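Local coordinates for protein glucosamine kinase (Streptacidiphilus jiangxiensis, PDB 6HWJ) that catalyses the magnesium-dependent transfer of phosphate from ATP to D-glucosamine, giving D-glucosamine 6-phosphate, and is less active on glucose, at residues A[150-155]-A[316-321]; A[229-234]-A[385-390]; A[144-149]-A[178-183]; A[82-87]-A[130-135]; A[115-118]-A[122-125]. All blocks are in the same frame, centred on the assembly; numbering follows the deposited sequence. Where two conformers were deposited one is given.

Contacts 3, 4 and 5 all involve the six-stranded antiparallel sheet of the N-terminal lobe, contact 1 carries D317 of the magnesium site, and contact 2 lies in the helical lobe away from it. Contacts 1 and 3 share helix 148-157, their centres about 9 Å apart, and are stitched together where D319 OD1 meets S146 OG at 2.7 Å. Contact 5 is nested within the loop closed by contact 4, centres about 12 Å apart, and their strands 123-126 and 130-134 are neighbours in the sheet. From contact 4, K133 reaches toward D319 of contact 1, a long, weak ion pair. Contact 2, its centre about 16 Å from that of contact 1, touches it through L233 against L155.

Contact 1: A[150-155]-A[316-321]; sequences QRIAAL and VDFDGN. With MG (magnesium ion), chain F; MG (magnesium ion), chain C.
Helix 148-157 passes the 316-321 loop most closely at R151 and F318, whose CA atoms lie 6.7 Å apart. F318 carries the whole loop side of the contact. With CG beside its backbone N (chi1 -77°), its ring projects at the helix and meets three residues there obliquely. L155 reaches in from the opposite direction and sets CD1 3.4 Å from F318 CZ, R151 lays its aliphatic CB 3.7 Å from F318 CD1, and I152 adds a looser touch through CG1. Arginine suits its place because its stem is greasy while its end bends away from the loop, where NE donates to the carbonyl of V297. D317, next to F318, turns its carboxylate away from the helix and bridges two magnesium ions, OD1 binding one at 2.2 Å and OD2 the other, also at 2.2 Å; Q305 also binds the ion held by D317 OD2. A metal-bound water donates to G320 O, and G320 has backbone angles that call for glycine. The sequence D317-F318-D319-G320 recalls the DFG motif of protein kinases, whose aspartate also binds magnesium. L155 continues onto M229, A232 and L233 of helix 212-234, I152 leans on P166 of strand 166-172, and the F318 ring meets that of H298.

Contact 2: A[229-234]-A[385-390]; sequences MHAALA and ARLDAD
A231, L387 and A389 make up the contact, which is purely apolar across the two segments. The A231 methyl projects from helix 212-234 and is met by two groups: CB lies 3.7 Å from L387 CD1 and 4.1 Å from A389 CB. Small residues suit the A231-A389 pair, since two methyls facing each other let the backbones come within 6.0 Å, measured between the CA atoms of A231 and A389. L387 works differently. Its CG stands beside the backbone N (chi1 -59°) and its chain runs on extended to CD1, so that a single branch end reaches the A231 methyl from the exposed margin of the contact, whereas A389 is buried.

Backbone hydrogen bonds shape the second segment. L387 is the first residue to leave helical angles at the end of helix 362-386, and D388 then takes a positive phi of 50°. D388 N bonds back to A385 O at 2.9 Å, while A389 N reaches the carbonyl of the residue just before A385. This reversal folds the chain so that L387 and A389 both direct their CB atoms at the neighbouring helix.

Polar interactions belong to the preceding position along helix 212-234, where H230 bonds through ND1 to Y380 and through NE2 to D338, tying the same helix to helices 362-386 and 335-356.

The paired bonds around D388 define a Schellman motif, here closing a long helix of the helical C-terminal lobe and docking its apolar residues on a neighbouring helix.

Contact 3: A[144-149]-A[178-183]; sequences PGSPAA and PVLLAS
L180, on strand 179-186, forks against A148 and A149 where helix 148-157 starts, packing a helix N-terminus on the antiparallel sheet of a kinase-like N-terminal lobe. The leucine extends from the strand with CG opposite its backbone N (chi1 170°), and its two methyls divide between successive alanines: CD1 lies 4.0 Å from A149 CB, and CD2 lies 3.9 Å from A148 CB. A149 points its methyl at the strand and also touches the base of the leucine through CB, whereas the A148 methyl presents itself from the side. Alanine fits both places because a short side chain lets the helix settle close to the strand; the CA atoms of A149 and L180 are 5.8 Å apart.

S146 flanks the same branch, with OG passing near L180 CD2 but engaged in polar work of its own. It accepts from A148 N at 3.1 Å and a nearly straight 165°, an ST turn just before the helix, whose N-cap position is P147. The same oxygen is hydrogen-bonded to D319 OD1, so the serine probably steadies a magnesium-binding aspartate as well as the first turn of the helix. Farther along the strand, L181 and A182 both face L170 in a classic beta bulge; at the start of the segment the carbonyl of P178 accepts from Q150 NE2.

One water joins the two backbones, donating to S146 O at 2.8 Å and accepting from L180 N at 2.9 Å.

Contact 4: A[82-87]-A[130-135]; sequences HLVAAL and AVVKWA
L83, V132 and V84 bury the largest areas here, and V132 is the shared partner. Its two methyls part toward successive helix residues: CG1 meets L83 CD2 at 3.8 Å, while CG2 meets V84 CG2 at 3.7 Å. A beta-branched valine suits a strand position that has to present two prongs at once. L83 leaves the helix trans about its first side-chain bond (chi1 176°), which carries CD2 beyond V132 to W134, where it lies 3.9 Å from W134 CH2 and approaches the indole obliquely. The indole is itself propped by its own strand, for V132 CG1 sits over one face, offset toward the rim. Helix 79-88 thus lies across the six-stranded sheet of the N-terminal lobe, its segment at 108° to strand 130-134 and 10.1 Å from it axis to axis. V131 and K133 point away from the helix, and K133 is inferred to bind ATP, as the strand lysine of kinases does, so the helix backs the face of the sheet opposite to that side chain. L83 also reaches A182 and L170 on neighbouring strands, and V84 rests on W167.

Contact 5: A[115-118]-A[122-125]; sequences IIVD and ESVI
Peptide groups are the flat units that meet between I115 and S123: I115 N gives a weak hydrogen bond to S123 O at 3.3 Å. These segments are the two arms of an antiparallel hairpin whose tip, between D118 and E122, is not modelled; placed before the strand of the ATP-binding K133, it is consistent with the nucleotide-covering loop of kinases. A water stands in for the return bond, donating to I115 O at 2.8 Å and accepting from S123 N at 2.9 Å, consistent with a loose pairing.

Beyond the peptides, I115 and I125 cross at about a right angle. I115 holds CG1 between its backbone N and carbonyl carbon (chi1 52°), a placement that brings CG1 near both S123 and I125 and lets CD1 lie 3.7 Å from I125 CG1. Beta-branched isoleucines suit strand arms, and I125 also touches Y187 of the inferred ATP site. S123 is small enough to sit beside I115, its CB 4.0 Å from I115 CG1, and keeps its hydroxyl toward a second water, which lies 2.8 Å from S123 OG and donates to D118 OD2 at 3.1 Å.

Contact 1: A[150-155]-A[316-321]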
# COMPACT_ATOMS: atom_id res chain seq x y z
N GLN A 150 0.88 -11.15 -4.35
CA GLN A 150 -0.40 -11.84 -4.38
C GLN A 150 -1.53 -10.89 -4.75
O GLN A 150 -2.47 -11.27 -5.45
CB GLN A 150 -0.68 -12.50 -3.04
CG GLN A 150 0.19 -13.71 -2.75
CD GLN A 150 1.65 -13.35 -2.55
OE1 GLN A 150 1.98 -12.39 -1.85
NE2 GLN A 150 2.55 -14.12 -3.16
N ARG A 151 -1.46 -9.64 -4.29
CA ARG A 151 -2.49 -8.66 -4.64
C ARG A 151 -2.46 -8.34 -6.13
O ARG A 151 -3.49 -8.38 -6.80
CB ARG A 151 -2.29 -7.38 -3.81
CG ARG A 151 -2.38 -7.61 -2.30
CD ARG A 151 -3.76 -7.96 -1.82
NE ARG A 151 -3.74 -8.28 -0.39
CZ ARG A 151 -3.34 -9.44 0.12
NH1 ARG A 151 -2.94 -10.42 -0.66
NH2 ARG A 151 -3.33 -9.63 1.42
N ILE A 152 -1.27 -8.01 -6.66
CA ILE A 152 -1.17 -7.62 -8.06
C ILE A 152 -1.59 -8.76 -8.97
O ILE A 152 -2.34 -8.57 -9.93
CB ILE A 152 0.27 -7.13 -8.37
CG1 ILE A 152 0.53 -5.81 -7.63
CG2 ILE A 152 0.43 -6.92 -9.87
CD1 ILE A 152 1.98 -5.36 -7.62
N ALA A 153 -1.10 -9.98 -8.68
CA ALA A 153 -1.48 -11.13 -9.51
C ALA A 153 -2.98 -11.39 -9.45
O ALA A 153 -3.61 -11.64 -10.49
CB ALA A 153 -0.70 -12.37 -9.06
N ALA A 154 -3.58 -11.32 -8.26
CA ALA A 154 -5.01 -11.55 -8.16
C ALA A 154 -5.78 -10.52 -8.97
O ALA A 154 -6.77 -10.85 -9.65
CB ALA A 154 -5.45 -11.51 -6.69
N LEU A 155 -5.37 -9.26 -8.91
CA LEU A 155 -6.04 -8.21 -9.66
C LEU A 155 -5.92 -8.45 -11.17
O LEU A 155 -6.92 -8.40 -11.90
CB LEU A 155 -5.44 -6.84 -9.28
CG LEU A 155 -5.75 -6.43 -7.83
CD1 LEU A 155 -4.88 -5.26 -7.39
CD2 LEU A 155 -7.22 -6.09 -7.71
N VAL A 316 -1.94 2.02 -6.46
CA VAL A 316 -0.61 1.48 -6.23
C VAL A 316 -0.44 1.19 -4.74
O VAL A 316 -1.33 1.47 -3.94
CB VAL A 316 0.50 2.43 -6.71
CG1 VAL A 316 0.37 2.68 -8.19
CG2 VAL A 316 0.41 3.75 -5.97
N ASP A 317 0.72 0.60 -4.39
CA ASP A 317 1.16 0.44 -2.99
C ASP A 317 0.38 -0.66 -2.28
O ASP A 317 -0.49 -0.37 -1.45
CB ASP A 317 1.02 1.78 -2.27
CG ASP A 317 1.88 1.87 -1.00
OD1 ASP A 317 2.28 0.81 -0.47
OD2 ASP A 317 2.14 3.01 -0.54
N PHE A 318 0.71 -1.92 -2.56
CA PHE A 318 0.00 -3.07 -2.02
C PHE A 318 0.79 -3.83 -0.94
O PHE A 318 0.53 -5.02 -0.71
CB PHE A 318 -0.36 -4.02 -3.15
CG PHE A 318 -1.55 -3.56 -3.96
CD1 PHE A 318 -2.83 -3.78 -3.50
CD2 PHE A 318 -1.37 -2.90 -5.17
CE1 PHE A 318 -3.93 -3.36 -4.23
CE2 PHE A 318 -2.46 -2.48 -5.90
CZ PHE A 318 -3.74 -2.71 -5.43
N ASP A 319 1.73 -3.15 -0.26
CA ASP A 319 2.54 -3.79 0.76
C ASP A 319 1.79 -4.01 2.07
O ASP A 319 2.28 -4.75 2.93
CB ASP A 319 3.78 -2.93 1.07
CG ASP A 319 4.79 -2.97 -0.04
OD1 ASP A 319 4.84 -3.98 -0.77
OD2 ASP A 319 5.55 -1.99 -0.18
N GLY A 320 0.64 -3.37 2.26
CA GLY A 320 -0.12 -3.51 3.48
C GLY A 320 0.03 -2.32 4.43
O GLY A 320 0.77 -1.37 4.19
N ASN A 321 -0.69 -2.42 5.54
CA ASN A 321 -0.73 -1.34 6.53
C ASN A 321 0.60 -1.24 7.27
O ASN A 321 0.97 -2.18 7.98
CB ASN A 321 -1.87 -1.59 7.51
CG ASN A 321 -2.04 -0.47 8.51
OD1 ASN A 321 -1.33 0.53 8.46
ND2 ASN A 321 -3.00 -0.63 9.42
MG MG F . 3.63 0.73 1.25
MG MG C . 1.76 5.07 -1.12
O HOH W 1 3.19 2.76 1.73
O HOH W 2 1.61 0.58 2.10
O HOH W 3 1.26 7.19 -1.54
O HOH W 4 2.13 5.10 -3.13
O HOH W 5 3.79 5.83 -1.19

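Contact 2: A[229-234]-A[385-390]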
# COMPACT_ATOMS: atom_id res chain seq x y z
N MET A 229 -11.74 -3.62 -7.55
CA MET A 229 -10.57 -4.15 -6.85
C MET A 229 -10.98 -5.26 -5.88
O MET A 229 -10.43 -6.37 -5.92
CB MET A 229 -9.86 -3.00 -6.12
CG MET A 229 -8.58 -3.39 -5.40
SD MET A 229 -7.86 -1.96 -4.52
CE MET A 229 -8.93 -1.88 -3.09
N HIS A 230 -11.98 -4.99 -5.03
CA HIS A 230 -12.39 -6.00 -4.04
C HIS A 230 -12.97 -7.24 -4.70
O HIS A 230 -12.70 -8.37 -4.27
CB HIS A 230 -13.39 -5.40 -3.05
CG HIS A 230 -12.78 -4.45 -2.08
ND1 HIS A 230 -13.53 -3.54 -1.37
CD2 HIS A 230 -11.50 -4.28 -1.68
CE1 HIS A 230 -12.73 -2.85 -0.58
NE2 HIS A 230 -11.49 -3.28 -0.76
N ALA A 231 -13.77 -7.07 -5.75
CA ALA A 231 -14.35 -8.23 -6.43
C ALA A 231 -13.26 -9.15 -6.96
O ALA A 231 -13.39 -10.37 -6.90
CB ALA A 231 -15.27 -7.77 -7.56
N ALA A 232 -12.19 -8.57 -7.49
CA ALA A 232 -11.09 -9.38 -8.01
C ALA A 232 -10.32 -10.04 -6.88
O ALA A 232 -9.96 -11.22 -6.97
CB ALA A 232 -10.14 -8.52 -8.85
N LEU A 233 -10.01 -9.29 -5.82
CA LEU A 233 -9.27 -9.86 -4.70
C LEU A 233 -10.08 -10.96 -4.02
O LEU A 233 -9.53 -11.99 -3.60
CB LEU A 233 -8.90 -8.76 -3.71
CG LEU A 233 -7.99 -7.66 -4.22
CD1 LEU A 233 -7.83 -6.58 -3.18
CD2 LEU A 233 -6.61 -8.17 -4.67
N ALA A 234 -11.39 -10.77 -3.92
CA ALA A 234 -12.23 -11.74 -3.23
C ALA A 234 -12.30 -13.07 -3.96
O ALA A 234 -12.70 -14.07 -3.36
CB ALA A 234 -13.65 -11.19 -3.04
N ALA A 385 -22.75 -4.83 -6.75
CA ALA A 385 -23.94 -5.56 -7.17
C ALA A 385 -23.85 -5.95 -8.64
O ALA A 385 -24.19 -7.08 -9.02
CB ALA A 385 -25.19 -4.72 -6.91
N ARG A 386 -23.39 -5.04 -9.49
CA ARG A 386 -23.18 -5.37 -10.90
C ARG A 386 -22.23 -6.54 -11.08
O ARG A 386 -22.36 -7.32 -12.03
CB ARG A 386 -22.66 -4.14 -11.64
CG ARG A 386 -22.59 -4.27 -13.13
CD ARG A 386 -22.16 -2.95 -13.77
NE ARG A 386 -22.46 -2.93 -15.20
CZ ARG A 386 -22.22 -1.89 -16.01
NH1 ARG A 386 -21.69 -0.78 -15.52
NH2 ARG A 386 -22.53 -1.97 -17.30
N LEU A 387 -21.26 -6.69 -10.18
CA LEU A 387 -20.30 -7.78 -10.23
C LEU A 387 -20.72 -8.98 -9.38
O LEU A 387 -19.92 -9.90 -9.19
CB LEU A 387 -18.92 -7.29 -9.77
CG LEU A 387 -18.35 -6.13 -10.58
CD1 LEU A 387 -17.07 -5.61 -9.97
CD2 LEU A 387 -18.11 -6.55 -12.03
N ASP A 388 -21.95 -8.98 -8.87
CA ASP A 388 -22.44 -10.06 -8.01
C ASP A 388 -21.44 -10.36 -6.89
O ASP A 388 -21.09 -11.51 -6.63
CB ASP A 388 -22.73 -11.31 -8.83
CG ASP A 388 -23.86 -11.11 -9.82
OD1 ASP A 388 -24.86 -10.45 -9.46
OD2 ASP A 388 -23.74 -11.60 -10.96
N ALA A 389 -20.99 -9.30 -6.22
CA ALA A 389 -20.04 -9.40 -5.11
C ALA A 389 -20.55 -8.62 -3.90
O ALA A 389 -19.74 -8.14 -3.09
CB ALA A 389 -18.66 -8.90 -5.52
N ASP A 390 -21.87 -8.50 -3.76
CA ASP A 390 -22.44 -7.65 -2.71
C ASP A 390 -21.98 -8.07 -1.32
O ASP A 390 -21.80 -7.22 -0.43
CB ASP A 390 -23.97 -7.70 -2.77
CG ASP A 390 -24.52 -7.55 -4.17
OD1 ASP A 390 -24.36 -8.48 -4.99
OD2 ASP A 390 -25.10 -6.49 -4.46

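Contact 3: A[144-149]-A[178-183]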
# COMPACT_ATOMS: atom_id res chain seq x y z
N PRO A 144 5.46 -14.58 6.86
CA PRO A 144 4.83 -13.69 5.88
C PRO A 144 5.56 -12.36 5.76
O PRO A 144 6.03 -11.80 6.75
CB PRO A 144 3.41 -13.49 6.43
CG PRO A 144 3.24 -14.50 7.52
CD PRO A 144 4.60 -14.77 8.05
N GLY A 145 5.62 -11.87 4.53
CA GLY A 145 6.09 -10.53 4.26
C GLY A 145 5.07 -9.76 3.45
O GLY A 145 3.86 -9.98 3.61
N SER A 146 5.52 -8.88 2.58
CA SER A 146 4.62 -8.07 1.79
C SER A 146 3.73 -8.97 0.94
O SER A 146 4.23 -9.91 0.30
CB SER A 146 5.40 -7.13 0.87
OG SER A 146 4.50 -6.53 -0.00
N PRO A 147 2.42 -8.72 0.89
CA PRO A 147 1.56 -9.47 -0.03
C PRO A 147 1.44 -8.86 -1.42
O PRO A 147 0.57 -9.31 -2.19
CB PRO A 147 0.21 -9.41 0.69
CG PRO A 147 0.21 -8.01 1.27
CD PRO A 147 1.65 -7.79 1.73
N ALA A 148 2.24 -7.85 -1.75
CA ALA A 148 2.03 -7.11 -2.99
C ALA A 148 1.98 -8.03 -4.21
O ALA A 148 1.21 -7.79 -5.14
CB ALA A 148 3.12 -6.05 -3.16
N ALA A 149 2.79 -9.09 -4.23
CA ALA A 149 2.78 -10.00 -5.37
C ALA A 149 1.45 -10.74 -5.48
O ALA A 149 0.94 -10.98 -6.60
CB ALA A 149 3.92 -11.01 -5.26
N PRO A 178 3.99 -16.92 -1.61
CA PRO A 178 5.28 -16.65 -2.27
C PRO A 178 5.83 -15.30 -1.83
O PRO A 178 5.10 -14.33 -1.68
CB PRO A 178 4.93 -16.68 -3.76
CG PRO A 178 3.76 -17.62 -3.83
CD PRO A 178 2.97 -17.39 -2.57
N VAL A 179 7.13 -15.28 -1.59
CA VAL A 179 7.82 -14.10 -1.08
C VAL A 179 8.20 -13.22 -2.27
O VAL A 179 8.87 -13.68 -3.19
CB VAL A 179 9.07 -14.51 -0.28
CG1 VAL A 179 9.92 -13.29 0.06
CG2 VAL A 179 8.67 -15.26 0.98
N LEU A 180 7.81 -11.95 -2.22
CA LEU A 180 8.09 -11.03 -3.31
C LEU A 180 9.56 -10.66 -3.33
O LEU A 180 10.12 -10.22 -2.32
CB LEU A 180 7.25 -9.77 -3.15
CG LEU A 180 7.58 -8.58 -4.07
CD1 LEU A 180 7.29 -8.90 -5.53
CD2 LEU A 180 6.79 -7.35 -3.66
N LEU A 181 10.18 -10.82 -4.50
CA LEU A 181 11.56 -10.41 -4.71
C LEU A 181 11.67 -9.23 -5.66
O LEU A 181 12.55 -8.39 -5.46
CB LEU A 181 12.37 -11.57 -5.28
CG LEU A 181 12.34 -12.89 -4.50
CD1 LEU A 181 13.24 -13.93 -5.20
CD2 LEU A 181 12.76 -12.69 -3.07
N ALA A 182 10.77 -9.15 -6.65
CA ALA A 182 10.78 -8.06 -7.63
C ALA A 182 9.44 -7.99 -8.33
O ALA A 182 8.83 -9.02 -8.62
CB ALA A 182 11.89 -8.22 -8.68
N SER A 183 9.00 -6.77 -8.62
CA SER A 183 7.82 -6.52 -9.43
C SER A 183 8.22 -5.64 -10.61
O SER A 183 9.14 -4.81 -10.50
CB SER A 183 6.71 -5.86 -8.62
OG SER A 183 7.17 -4.64 -8.07
O HOH W 6 6.75 -11.07 0.35

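Contact 4: A[82-87]-A[130-135]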
# COMPACT_ATOMS: atom_id res chain seq x y z
N HIS A 82 17.75 -7.33 -17.63
CA HIS A 82 17.76 -8.78 -17.82
C HIS A 82 16.59 -9.46 -17.09
O HIS A 82 16.10 -10.50 -17.54
CB HIS A 82 19.09 -9.36 -17.35
CG HIS A 82 20.19 -9.19 -18.35
ND1 HIS A 82 20.70 -7.95 -18.68
CD2 HIS A 82 20.82 -10.08 -19.16
CE1 HIS A 82 21.62 -8.09 -19.62
NE2 HIS A 82 21.71 -9.37 -19.93
N LEU A 83 16.14 -8.89 -15.98
CA LEU A 83 14.93 -9.42 -15.35
C LEU A 83 13.73 -9.24 -16.28
O LEU A 83 12.93 -10.16 -16.46
CB LEU A 83 14.69 -8.75 -14.01
CG LEU A 83 13.38 -9.19 -13.32
CD1 LEU A 83 13.48 -10.62 -12.84
CD2 LEU A 83 13.05 -8.27 -12.16
N VAL A 84 13.60 -8.07 -16.88
CA VAL A 84 12.50 -7.83 -17.80
C VAL A 84 12.58 -8.78 -18.99
O VAL A 84 11.57 -9.33 -19.42
CB VAL A 84 12.50 -6.36 -18.25
CG1 VAL A 84 11.45 -6.13 -19.32
CG2 VAL A 84 12.24 -5.46 -17.03
N ALA A 85 13.79 -9.03 -19.50
CA ALA A 85 13.93 -9.94 -20.63
C ALA A 85 13.52 -11.35 -20.25
O ALA A 85 12.87 -12.05 -21.04
CB ALA A 85 15.38 -9.91 -21.15
N ALA A 86 13.86 -11.79 -19.03
CA ALA A 86 13.45 -13.12 -18.59
C ALA A 86 11.93 -13.23 -18.49
O ALA A 86 11.39 -14.33 -18.61
CB ALA A 86 14.08 -13.46 -17.24
N LEU A 87 11.24 -12.12 -18.28
CA LEU A 87 9.77 -12.15 -18.27
C LEU A 87 9.23 -12.36 -19.67
O LEU A 87 8.41 -13.26 -19.90
CB LEU A 87 9.22 -10.86 -17.68
CG LEU A 87 9.54 -10.60 -16.21
CD1 LEU A 87 9.02 -9.23 -15.81
CD2 LEU A 87 8.94 -11.68 -15.37
N ALA A 130 8.78 0.94 -18.13
CA ALA A 130 8.49 -0.01 -17.07
C ALA A 130 9.32 0.34 -15.85
O ALA A 130 10.35 1.01 -15.95
CB ALA A 130 8.77 -1.46 -17.50
N VAL A 131 8.86 -0.13 -14.69
CA VAL A 131 9.53 0.12 -13.41
C VAL A 131 9.77 -1.23 -12.75
O VAL A 131 8.82 -1.99 -12.49
CB VAL A 131 8.70 1.01 -12.48
CG1 VAL A 131 9.49 1.29 -11.21
CG2 VAL A 131 8.31 2.29 -13.19
N VAL A 132 11.03 -1.53 -12.48
CA VAL A 132 11.43 -2.71 -11.74
C VAL A 132 11.68 -2.27 -10.30
O VAL A 132 12.48 -1.35 -10.05
CB VAL A 132 12.70 -3.34 -12.32
CG1 VAL A 132 13.17 -4.50 -11.41
CG2 VAL A 132 12.47 -3.80 -13.75
N LYS A 133 11.01 -2.91 -9.37
CA LYS A 133 11.14 -2.61 -7.95
C LYS A 133 11.69 -3.86 -7.29
O LYS A 133 11.00 -4.89 -7.25
CB LYS A 133 9.79 -2.23 -7.34
CG LYS A 133 9.86 -1.89 -5.86
CD LYS A 133 8.49 -1.43 -5.36
CE LYS A 133 8.54 -1.01 -3.89
NZ LYS A 133 7.18 -0.70 -3.35
N TRP A 134 12.93 -3.77 -6.80
CA TRP A 134 13.54 -4.85 -6.05
C TRP A 134 13.10 -4.80 -4.59
O TRP A 134 13.21 -3.75 -3.94
CB TRP A 134 15.07 -4.75 -6.08
CG TRP A 134 15.69 -4.77 -7.43
CD1 TRP A 134 16.22 -3.70 -8.10
CD2 TRP A 134 15.84 -5.90 -8.28
NE1 TRP A 134 16.70 -4.11 -9.32
CE2 TRP A 134 16.48 -5.45 -9.46
CE3 TRP A 134 15.52 -7.25 -8.16
CZ2 TRP A 134 16.78 -6.30 -10.51
CZ3 TRP A 134 15.82 -8.10 -9.20
CH2 TRP A 134 16.46 -7.62 -10.37
N ALA A 135 12.63 -5.92 -4.07
CA ALA A 135 12.58 -6.08 -2.63
C ALA A 135 14.02 -5.99 -2.14
O ALA A 135 14.97 -6.25 -2.89
CB ALA A 135 11.94 -7.40 -2.25

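Contact 5: A[115-118]-A[122-125]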
# COMPACT_ATOMS: atom_id res chain seq x y z
N ILE A 115 15.65 5.78 -10.03
CA ILE A 115 14.78 6.82 -9.47
C ILE A 115 14.61 6.53 -7.98
O ILE A 115 14.59 5.37 -7.56
CB ILE A 115 13.40 6.89 -10.14
CG1 ILE A 115 12.74 5.52 -10.17
CG2 ILE A 115 13.53 7.47 -11.54
CD1 ILE A 115 11.24 5.57 -10.43
N ILE A 116 14.48 7.59 -7.20
CA ILE A 116 14.42 7.47 -5.75
C ILE A 116 12.96 7.41 -5.33
O ILE A 116 12.18 8.33 -5.61
CB ILE A 116 15.14 8.63 -5.05
CG1 ILE A 116 16.66 8.41 -5.08
CG2 ILE A 116 14.66 8.78 -3.61
CD1 ILE A 116 17.28 8.48 -6.46
N VAL A 117 12.58 6.32 -4.66
CA VAL A 117 11.25 6.15 -4.09
C VAL A 117 11.40 5.40 -2.77
O VAL A 117 12.29 4.56 -2.61
CB VAL A 117 10.30 5.38 -5.04
CG1 VAL A 117 8.86 5.52 -4.57
CG2 VAL A 117 10.46 5.86 -6.47
N ASP A 118 10.52 5.72 -1.83
CA ASP A 118 10.52 5.06 -0.52
C ASP A 118 11.83 5.32 0.22
O ASP A 118 12.82 4.59 0.04
CB ASP A 118 10.31 3.55 -0.69
CG ASP A 118 9.13 3.22 -1.59
OD1 ASP A 118 8.12 3.96 -1.53
OD2 ASP A 118 9.21 2.24 -2.35
N GLU A 122 14.33 -0.49 -3.92
CA GLU A 122 15.01 0.25 -4.99
C GLU A 122 14.25 0.09 -6.29
O GLU A 122 13.87 -1.04 -6.65
CB GLU A 122 16.45 -0.26 -5.17
CG GLU A 122 17.19 0.47 -6.30
CD GLU A 122 18.58 -0.10 -6.57
OE1 GLU A 122 18.77 -1.31 -6.35
OE2 GLU A 122 19.47 0.66 -6.98
N SER A 123 14.06 1.20 -7.02
CA SER A 123 13.29 1.22 -8.26
C SER A 123 14.16 1.66 -9.43
O SER A 123 14.89 2.65 -9.33
CB SER A 123 12.08 2.15 -8.16
OG SER A 123 11.11 1.62 -7.27
N VAL A 124 14.02 0.95 -10.55
CA VAL A 124 14.78 1.17 -11.76
C VAL A 124 13.81 1.26 -12.93
O VAL A 124 13.03 0.32 -13.17
CB VAL A 124 15.80 0.04 -12.01
CG1 VAL A 124 16.61 0.33 -13.29
CG2 VAL A 124 16.73 -0.09 -10.81
N ILE A 125 13.86 2.37 -13.66
CA ILE A 125 13.04 2.54 -14.86
C ILE A 125 13.74 1.87 -16.04
O ILE A 125 14.93 2.11 -16.28
CB ILE A 125 12.78 4.03 -15.14
CG1 ILE A 125 12.09 4.68 -13.95
CG2 ILE A 125 11.94 4.18 -16.39
CD1 ILE A 125 11.96 6.20 -14.07
O HOH W 7 15.09 3.51 -5.58
O HOH W 8 11.41 1.67 -4.49